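Local structure of glycerol dehydratase (Clostridium butyricum, 1R9D) at residues Ala554-Gly557 / Asp558-Ala562; Ala449-Leu453 / Ala454-Glu458; Asn604-Asp607 / Glu608-Asn611. The protein probably acts as a B12-independent, glycyl-radical lyase that dehydrates glycerol, which is bound in this crystal form. All blocks are in the same frame, centred on the assembly; numbering follows the deposited sequence.

Contact 1: Ala554-Gly557 / Asp558-Ala562; sequences ANIG and DSLVA
S559 and N555 meet one turn apart on helix 553-569, and their contact is the intrahelical hydroxyl-to-carbonyl bond that a serine can make inside an alpha-helix. From CB outward, the serine first passes N555 O, 3.1 Å from CB; beyond it OG, set beside the backbone N and anti to the carbonyl carbon (chi1 -66°), donates to that same N555 O at 2.6 Å. The amide S559 N also donates to N555 O, with an N-H...O angle of 145°. Two bonds therefore grip one carbonyl oxygen, and the donors arrive from opposite faces of its plane, each tilted about 30° out of it. The buried hydroxyl is thereby paid for within the helix itself. The neighbouring i to i+4 amide bonds, L560 N to I556 O among them, are straighter. D558 turns its carboxylate to F602 N through OD1, and N555 spends its amide oxygen on A666 N, so the polar flank is tied to the surrounding loops. On the apolar flank I556 and L560 lie side by side, pointing the same way; both pack on helix 484-516, and I556 also on helix 453-461. I556 CG2 rests 3.6 Å from L560 CD1.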
ATOM      1  N   ALA A 554      13.106  24.461 -31.907  1.00 24.17           N
ATOM      2  CA  ALA A 554      13.597  25.107 -33.122  1.00 25.26           C
ATOM      3  C   ALA A 554      14.015  24.063 -34.151  1.00 25.95           C
ATOM      4  O   ALA A 554      13.819  24.255 -35.355  1.00 26.62           O
ATOM      5  CB  ALA A 554      14.768  26.026 -32.805  1.00 24.60           C
ATOM      6  N   ASN A 555      14.581  22.954 -33.682  1.00 25.69           N
ATOM      7  CA  ASN A 555      15.014  21.901 -34.594  1.00 27.38           C
ATOM      8  C   ASN A 555      13.818  21.291 -35.331  1.00 27.97           C
ATOM      9  O   ASN A 555      13.908  20.968 -36.518  1.00 27.93           O
ATOM     10  CB  ASN A 555      15.780  20.808 -33.836  1.00 26.74           C
ATOM     11  CG  ASN A 555      16.987  21.354 -33.090  1.00 28.15           C
ATOM     12  OD1 ASN A 555      16.899  21.702 -31.913  1.00 28.54           O
ATOM     13  ND2 ASN A 555      18.119  21.454 -33.784  1.00 29.28           N
ATOM     14  N   ILE A 556      12.696  21.142 -34.631  1.00 27.35           N
ATOM     15  CA  ILE A 556      11.499  20.580 -35.248  1.00 27.71           C
ATOM     16  C   ILE A 556      10.879  21.533 -36.263  1.00 27.23           C
ATOM     17  O   ILE A 556      10.486  21.115 -37.350  1.00 26.75           O
ATOM     18  CB  ILE A 556      10.443  20.189 -34.171  1.00 29.61           C
ATOM     19  CG1 ILE A 556      10.757  18.792 -33.628  1.00 30.79           C
ATOM     20  CG2 ILE A 556       9.038  20.174 -34.772  1.00 30.75           C
ATOM     21  CD1 ILE A 556      12.183  18.604 -33.191  1.00 32.27           C
ATOM     22  N   GLY A 557      10.789  22.812 -35.915  1.00 26.60           N
ATOM     23  CA  GLY A 557      10.221  23.778 -36.839  1.00 26.11           C
ATOM     24  C   GLY A 557      11.056  23.877 -38.105  1.00 26.22           C
ATOM     25  O   GLY A 557      10.526  23.826 -39.219  1.00 24.81           O
ATOM     26  N   ASP A 558      12.368  24.013 -37.933  1.00 25.19           N
ATOM     27  CA  ASP A 558      13.280  24.119 -39.068  1.00 26.38           C
ATOM     28  C   ASP A 558      13.293  22.828 -39.894  1.00 26.16           C
ATOM     29  O   ASP A 558      13.377  22.872 -41.121  1.00 25.95           O
ATOM     30  CB  ASP A 558      14.697  24.462 -38.580  1.00 26.90           C
ATOM     31  CG  ASP A 558      14.769  25.822 -37.882  1.00 29.47           C
ATOM     32  OD1 ASP A 558      13.906  26.686 -38.157  1.00 31.14           O
ATOM     33  OD2 ASP A 558      15.694  26.042 -37.066  1.00 30.34           O
ATOM     34  N   SER A 559      13.202  21.678 -39.226  1.00 25.81           N
ATOM     35  CA  SER A 559      13.190  20.404 -39.940  1.00 25.64           C
ATOM     36  C   SER A 559      11.882  20.214 -40.707  1.00 25.57           C
ATOM     37  O   SER A 559      11.885  19.771 -41.854  1.00 25.75           O
ATOM     38  CB  SER A 559      13.372  19.226 -38.976  1.00 25.51           C
ATOM     39  OG  SER A 559      14.654  19.241 -38.368  1.00 25.99           O
ATOM     40  N   LEU A 560      10.761  20.542 -40.075  1.00 24.99           N
ATOM     41  CA  LEU A 560       9.468  20.382 -40.734  1.00 25.27           C
ATOM     42  C   LEU A 560       9.319  21.281 -41.959  1.00 25.26           C
ATOM     43  O   LEU A 560       8.831  20.837 -42.996  1.00 24.28           O
ATOM     44  CB  LEU A 560       8.322  20.645 -39.749  1.00 26.41           C
ATOM     45  CG  LEU A 560       8.132  19.586 -38.656  1.00 26.81           C
ATOM     46  CD1 LEU A 560       6.975  19.982 -37.737  1.00 28.18           C
ATOM     47  CD2 LEU A 560       7.861  18.240 -39.293  1.00 27.30           C
ATOM     48  N   VAL A 561       9.739  22.538 -41.855  1.00 25.71           N
ATOM     49  CA  VAL A 561       9.609  23.433 -42.999  1.00 26.80           C
ATOM     50  C   VAL A 561      10.547  23.023 -44.131  1.00 27.81           C
ATOM     51  O   VAL A 561      10.238  23.232 -45.309  1.00 28.18           O
ATOM     52  CB  VAL A 561       9.862  24.922 -42.619  1.00 26.69           C
ATOM     53  CG1 VAL A 561      11.353  25.205 -42.488  1.00 26.19           C
ATOM     54  CG2 VAL A 561       9.222  25.833 -43.678  1.00 26.75           C
ATOM     55  N   ALA A 562      11.684  22.428 -43.781  1.00 28.20           N
ATOM     56  CA  ALA A 562      12.635  21.988 -44.797  1.00 28.58           C
ATOM     57  C   ALA A 562      12.039  20.815 -45.572  1.00 29.54           C
ATOM     58  O   ALA A 562      12.122  20.762 -46.800  1.00 29.55           O
ATOM     59  CB  ALA A 562      13.954  21.582 -44.152  1.00 29.05           C
TER

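Contact 2: Ala449-Leu453 / Ala454-Glu458; sequences AFFNL and ARIVE
N452 faces R455 at the junction where strand 449-452 runs into helix 453-461, and the N452 amide and the R455 guanidinium both find partners around it. The side chain of N452 leaves with CG anti to the backbone N (chi1 -169°), which brings OD1 to the first amides of the helix. There OD1 accepts from R455 N at 3.1 Å, the capping bond. The donor sits above the amide carbonyl plane, 66° out of it, rather than on a lone pair, and the N-H...O angle is 146°. A second, weak bond joins R455 N to N452 O at 3.3 Å, and another weak one joins I456 N to L453 O, so the first turn is held by bent bonds. The other half of the N452 amide is satisfied outside: ND2 donates to T652 OG1, while R455 CG lies 3.2 Å from ND2.

R455 bends at chi2 and chi3, and each of its three guanidinium nitrogens has a partner. NE donates to D150 O, NH2 to C149 O, and NH1 forms salt bridges with D466 OD2 and with E458 OE2, the second through a weak hydrogen bond of 3.3 Å; E458 OE2 also accepts from G653 N. On another side, F451 and I456 cross at about a right angle, with F451 CE2 3.6 Å from I456 CG1. F451 packs on M495, F498 and M502 of helix 484-516, and I456 on Y491 of the same helix. Backbone bonds from F451 to Q549 and V551 tie the strand to its parallel neighbour 543-551. The whole is a strand-to-helix junction closed by an asparagine N-cap.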
ATOM      1  N   ALA A 449      10.028  14.520 -16.593  1.00 22.46           N
ATOM      2  CA  ALA A 449      10.719  13.883 -17.712  1.00 22.53           C
ATOM      3  C   ALA A 449      11.186  14.872 -18.773  1.00 22.44           C
ATOM      4  O   ALA A 449      10.731  16.012 -18.816  1.00 22.53           O
ATOM      5  CB  ALA A 449       9.805  12.855 -18.362  1.00 22.22           C
ATOM      6  N   PHE A 450      12.123  14.423 -19.607  1.00 23.13           N
ATOM      7  CA  PHE A 450      12.617  15.218 -20.734  1.00 22.31           C
ATOM      8  C   PHE A 450      12.330  14.335 -21.943  1.00 22.33           C
ATOM      9  O   PHE A 450      12.604  13.131 -21.922  1.00 22.33           O
ATOM     10  CB  PHE A 450      14.121  15.503 -20.634  1.00 22.78           C
ATOM     11  CG  PHE A 450      14.477  16.566 -19.634  1.00 22.95           C
ATOM     12  CD1 PHE A 450      15.144  16.235 -18.462  1.00 24.53           C
ATOM     13  CD2 PHE A 450      14.152  17.899 -19.868  1.00 23.78           C
ATOM     14  CE1 PHE A 450      15.488  17.219 -17.535  1.00 24.90           C
ATOM     15  CE2 PHE A 450      14.488  18.889 -18.950  1.00 23.84           C
ATOM     16  CZ  PHE A 450      15.160  18.547 -17.779  1.00 24.11           C
ATOM     17  N   PHE A 451      11.778  14.938 -22.990  1.00 22.05           N
ATOM     18  CA  PHE A 451      11.391  14.221 -24.204  1.00 21.06           C
ATOM     19  C   PHE A 451      12.095  14.840 -25.413  1.00 20.51           C
ATOM     20  O   PHE A 451      12.016  16.045 -25.624  1.00 21.65           O
ATOM     21  CB  PHE A 451       9.871  14.330 -24.361  1.00 21.37           C
ATOM     22  CG  PHE A 451       9.300  13.489 -25.461  1.00 23.72           C
ATOM     23  CD1 PHE A 451       8.790  12.222 -25.191  1.00 24.38           C
ATOM     24  CD2 PHE A 451       9.229  13.981 -26.761  1.00 23.70           C
ATOM     25  CE1 PHE A 451       8.210  11.455 -26.198  1.00 25.49           C
ATOM     26  CE2 PHE A 451       8.651  13.222 -27.782  1.00 24.24           C
ATOM     27  CZ  PHE A 451       8.140  11.958 -27.501  1.00 25.32           C
ATOM     28  N   ASN A 452      12.780  14.011 -26.195  1.00 21.08           N
ATOM     29  CA  ASN A 452      13.524  14.484 -27.366  1.00 21.66           C
ATOM     30  C   ASN A 452      12.640  14.597 -28.608  1.00 22.40           C
ATOM     31  O   ASN A 452      12.379  13.607 -29.287  1.00 23.04           O
ATOM     32  CB  ASN A 452      14.691  13.532 -27.659  1.00 21.94           C
ATOM     33  CG  ASN A 452      15.655  14.090 -28.689  1.00 23.42           C
ATOM     34  OD1 ASN A 452      15.265  14.859 -29.571  1.00 23.49           O
ATOM     35  ND2 ASN A 452      16.923  13.693 -28.592  1.00 23.93           N
ATOM     36  N   LEU A 453      12.188  15.812 -28.902  1.00 22.99           N
ATOM     37  CA  LEU A 453      11.335  16.052 -30.062  1.00 23.45           C
ATOM     38  C   LEU A 453      12.045  15.752 -31.382  1.00 23.86           C
ATOM     39  O   LEU A 453      11.421  15.284 -32.336  1.00 24.01           O
ATOM     40  CB  LEU A 453      10.856  17.501 -30.066  1.00 23.12           C
ATOM     41  CG  LEU A 453      10.026  17.975 -28.871  1.00 22.73           C
ATOM     42  CD1 LEU A 453       9.876  19.490 -28.956  1.00 23.71           C
ATOM     43  CD2 LEU A 453       8.665  17.281 -28.860  1.00 23.55           C
ATOM     44  N   ALA A 454      13.347  16.020 -31.435  1.00 25.03           N
ATOM     45  CA  ALA A 454      14.122  15.778 -32.652  1.00 25.14           C
ATOM     46  C   ALA A 454      14.161  14.297 -33.036  1.00 26.06           C
ATOM     47  O   ALA A 454      14.173  13.952 -34.219  1.00 25.76           O
ATOM     48  CB  ALA A 454      15.542  16.319 -32.483  1.00 25.67           C
ATOM     49  N   ARG A 455      14.186  13.420 -32.037  1.00 25.97           N
ATOM     50  CA  ARG A 455      14.210  11.986 -32.298  1.00 26.08           C
ATOM     51  C   ARG A 455      12.925  11.532 -32.972  1.00 25.88           C
ATOM     52  O   ARG A 455      12.929  10.573 -33.736  1.00 25.13           O
ATOM     53  CB  ARG A 455      14.414  11.216 -30.992  1.00 26.65           C
ATOM     54  CG  ARG A 455      15.834  11.307 -30.457  1.00 28.22           C
ATOM     55  CD  ARG A 455      16.736  10.311 -31.171  1.00 28.66           C
ATOM     56  NE  ARG A 455      16.426   8.948 -30.750  1.00 31.01           N
ATOM     57  CZ  ARG A 455      16.773   7.853 -31.418  1.00 31.82           C
ATOM     58  NH1 ARG A 455      17.447   7.951 -32.552  1.00 32.36           N
ATOM     59  NH2 ARG A 455      16.441   6.656 -30.948  1.00 32.45           N
ATOM     60  N   ILE A 456      11.818  12.216 -32.683  1.00 25.55           N
ATOM     61  CA  ILE A 456      10.542  11.855 -33.291  1.00 26.19           C
ATOM     62  C   ILE A 456      10.598  12.154 -34.795  1.00 27.42           C
ATOM     63  O   ILE A 456      10.022  11.425 -35.605  1.00 27.47           O
ATOM     64  CB  ILE A 456       9.365  12.626 -32.627  1.00 26.11           C
ATOM     65  CG1 ILE A 456       9.279  12.259 -31.141  1.00 25.12           C
ATOM     66  CG2 ILE A 456       8.048  12.283 -33.320  1.00 27.08           C
ATOM     67  CD1 ILE A 456       9.066  10.766 -30.869  1.00 25.19           C
ATOM     68  N   VAL A 457      11.299  13.220 -35.173  1.00 27.67           N
ATOM     69  CA  VAL A 457      11.425  13.551 -36.592  1.00 28.38           C
ATOM     70  C   VAL A 457      12.267  12.465 -37.263  1.00 28.41           C
ATOM     71  O   VAL A 457      11.936  11.996 -38.346  1.00 28.12           O
ATOM     72  CB  VAL A 457      12.108  14.920 -36.805  1.00 28.05           C
ATOM     73  CG1 VAL A 457      12.404  15.126 -38.287  1.00 28.82           C
ATOM     74  CG2 VAL A 457      11.208  16.041 -36.297  1.00 29.26           C
ATOM     75  N   GLU A 458      13.348  12.061 -36.601  1.00 29.83           N
ATOM     76  CA  GLU A 458      14.234  11.024 -37.128  1.00 30.90           C
ATOM     77  C   GLU A 458      13.476   9.710 -37.310  1.00 30.72           C
ATOM     78  O   GLU A 458      13.630   9.023 -38.323  1.00 29.98           O
ATOM     79  CB  GLU A 458      15.428  10.827 -36.181  1.00 33.65           C
ATOM     80  CG  GLU A 458      16.445   9.795 -36.645  1.00 37.98           C
ATOM     81  CD  GLU A 458      17.674   9.715 -35.743  1.00 40.81           C
ATOM     82  OE1 GLU A 458      18.613   8.966 -36.089  1.00 42.87           O
ATOM     83  OE2 GLU A 458      17.705  10.395 -34.691  1.00 41.30           O
TER

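Contact 3: Asn604-Asp607 / Glu608-Asn611; sequences NDID and EVDN
This contact is the N-terminal start of helix 607-624, with I606 in the N-cap position and D610 folded back against the preceding loop. I606 O starts the helical bonding: D610 N donates to it at 3.0 Å, the N-H...O angle 166°; the donor lies nearly along the C=O axis, and V609 N adds a weak bond at 3.3 Å. One residue on, D607 O takes N611 N at 2.9 Å. The carboxylate of D610 stands beside its own backbone N (chi1 -66°), a setting that brings it back to the loop backbone. There a water bridges the two segments: it donates to D610 OD1 at 2.7 Å and accepts from N604 N at 2.7 Å and from I606 N at 3.0 Å. Two loop amides are thus satisfied through a single solvent molecule. In the fold, this loop follows helix 590-597, and the helix it opens lies against helix 553-569, where V609 meets D558 and V561. The other oxygen, D610 OD2, accepts from S686 OG. It lies only 4.4 Å from D605 OD1, a like-charge approach probably offset by K689, whose NZ forms salt bridges with D605, D607 and D610 together. On the apolar side V609 CG1 occupies the position between its backbone N and carbonyl carbon (chi1 55°), which places it 3.9 Å from I606 CB.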
ATOM      1  N   ASN A 604      13.316  34.457 -37.229  1.00 24.72           N
ATOM      2  CA  ASN A 604      13.495  35.589 -38.141  1.00 25.16           C
ATOM      3  C   ASN A 604      12.165  36.236 -38.521  1.00 25.66           C
ATOM      4  O   ASN A 604      12.085  37.006 -39.486  1.00 26.10           O
ATOM      5  CB  ASN A 604      14.217  35.123 -39.405  1.00 25.55           C
ATOM      6  CG  ASN A 604      15.642  34.701 -39.126  1.00 25.35           C
ATOM      7  OD1 ASN A 604      16.512  35.540 -38.893  1.00 26.74           O
ATOM      8  ND2 ASN A 604      15.885  33.395 -39.126  1.00 25.50           N
ATOM      9  N   ASP A 605      11.129  35.914 -37.756  1.00 26.03           N
ATOM     10  CA  ASP A 605       9.784  36.440 -37.975  1.00 26.99           C
ATOM     11  C   ASP A 605       9.211  36.036 -39.335  1.00 27.48           C
ATOM     12  O   ASP A 605       8.480  36.804 -39.964  1.00 27.70           O
ATOM     13  CB  ASP A 605       9.785  37.971 -37.835  1.00 28.48           C
ATOM     14  CG  ASP A 605       8.414  38.531 -37.469  1.00 30.67           C
ATOM     15  OD1 ASP A 605       7.463  37.740 -37.276  1.00 31.02           O
ATOM     16  OD2 ASP A 605       8.289  39.775 -37.363  1.00 31.67           O
ATOM     17  N   ILE A 606       9.549  34.830 -39.784  1.00 27.38           N
ATOM     18  CA  ILE A 606       9.054  34.293 -41.056  1.00 28.48           C
ATOM     19  C   ILE A 606       7.919  33.332 -40.705  1.00 29.32           C
ATOM     20  O   ILE A 606       8.168  32.257 -40.157  1.00 29.33           O
ATOM     21  CB  ILE A 606      10.143  33.486 -41.804  1.00 29.64           C
ATOM     22  CG1 ILE A 606      11.340  34.378 -42.134  1.00 30.56           C
ATOM     23  CG2 ILE A 606       9.564  32.885 -43.082  1.00 30.44           C
ATOM     24  CD1 ILE A 606      12.486  33.623 -42.796  1.00 31.59           C
ATOM     25  N   ASP A 607       6.681  33.705 -41.024  1.00 29.29           N
ATOM     26  CA  ASP A 607       5.534  32.860 -40.684  1.00 30.33           C
ATOM     27  C   ASP A 607       5.568  31.420 -41.177  1.00 29.96           C
ATOM     28  O   ASP A 607       5.143  30.509 -40.461  1.00 28.73           O
ATOM     29  CB  ASP A 607       4.227  33.500 -41.162  1.00 31.73           C
ATOM     30  CG  ASP A 607       3.828  34.708 -40.338  1.00 34.53           C
ATOM     31  OD1 ASP A 607       4.212  34.783 -39.150  1.00 35.25           O
ATOM     32  OD2 ASP A 607       3.110  35.577 -40.875  1.00 36.05           O
ATOM     33  N   GLU A 608       6.057  31.208 -42.394  1.00 30.30           N
ATOM     34  CA  GLU A 608       6.101  29.865 -42.961  1.00 31.41           C
ATOM     35  C   GLU A 608       6.763  28.848 -42.036  1.00 30.23           C
ATOM     36  O   GLU A 608       6.243  27.748 -41.840  1.00 30.34           O
ATOM     37  CB  GLU A 608       6.816  29.881 -44.314  1.00 34.31           C
ATOM     38  CG  GLU A 608       6.923  28.510 -44.962  1.00 38.76           C
ATOM     39  CD  GLU A 608       7.409  28.581 -46.396  1.00 41.75           C
ATOM     40  OE1 GLU A 608       8.458  29.214 -46.639  1.00 44.12           O
ATOM     41  OE2 GLU A 608       6.741  27.998 -47.279  1.00 43.96           O
ATOM     42  N   VAL A 609       7.909  29.205 -41.468  1.00 28.31           N
ATOM     43  CA  VAL A 609       8.590  28.281 -40.575  1.00 26.73           C
ATOM     44  C   VAL A 609       8.110  28.438 -39.130  1.00 25.60           C
ATOM     45  O   VAL A 609       7.937  27.447 -38.425  1.00 25.78           O
ATOM     46  CB  VAL A 609      10.134  28.437 -40.659  1.00 26.00           C
ATOM     47  CG1 VAL A 609      10.544  29.878 -40.381  1.00 24.03           C
ATOM     48  CG2 VAL A 609      10.805  27.475 -39.679  1.00 25.80           C
ATOM     49  N   ASP A 610       7.876  29.671 -38.695  1.00 24.89           N
ATOM     50  CA  ASP A 610       7.416  29.897 -37.330  1.00 25.30           C
ATOM     51  C   ASP A 610       6.135  29.111 -37.017  1.00 25.60           C
ATOM     52  O   ASP A 610       5.997  28.559 -35.926  1.00 23.93           O
ATOM     53  CB  ASP A 610       7.191  31.392 -37.076  1.00 24.45           C
ATOM     54  CG  ASP A 610       8.479  32.198 -37.124  1.00 24.47           C
ATOM     55  OD1 ASP A 610       9.561  31.586 -37.258  1.00 24.24           O
ATOM     56  OD2 ASP A 610       8.408  33.439 -37.023  1.00 25.38           O
ATOM     57  N   ASN A 611       5.203  29.049 -37.966  1.00 25.83           N
ATOM     58  CA  ASN A 611       3.967  28.306 -37.730  1.00 26.65           C
ATOM     59  C   ASN A 611       4.166  26.793 -37.669  1.00 26.34           C
ATOM     60  O   ASN A 611       3.345  26.077 -37.089  1.00 24.89           O
ATOM     61  CB  ASN A 611       2.912  28.649 -38.786  1.00 29.40           C
ATOM     62  CG  ASN A 611       2.371  30.053 -38.620  1.00 32.00           C
ATOM     63  OD1 ASN A 611       2.228  30.541 -37.497  1.00 33.83           O
ATOM     64  ND2 ASN A 611       2.053  30.707 -39.733  1.00 33.88           N
TER
HETATM   65  O   HOH W   1      11.556  32.889 -38.580  1.00 22.68           O

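How the contacts relate
Helix 553-569, which carries contact 1, lies between the other two sites. Its I556 packs against contact 2, CD1 being 3.3 Å from A454 N, whereas V561 CG1 meets V609 CG2 of contact 3 at 3.7 Å. Contacts 2 and 3 do not touch; their nearest atoms are about 12 Å apart. The touching residues of contacts 1 and 2 are all buried; contact 3 mixes buried V609 and D610 with exposed D607 and N611. Chemistry follows place: within a helix, contact 1 satisfies its serine on the preceding turn; contact 2, a strand-to-helix junction, uses an amide cap and an arginine held by backbone carbonyls and carboxylates; contact 3, a helix start, adds a bridging water and a lysine shared by three aspartates to its backbone bonds.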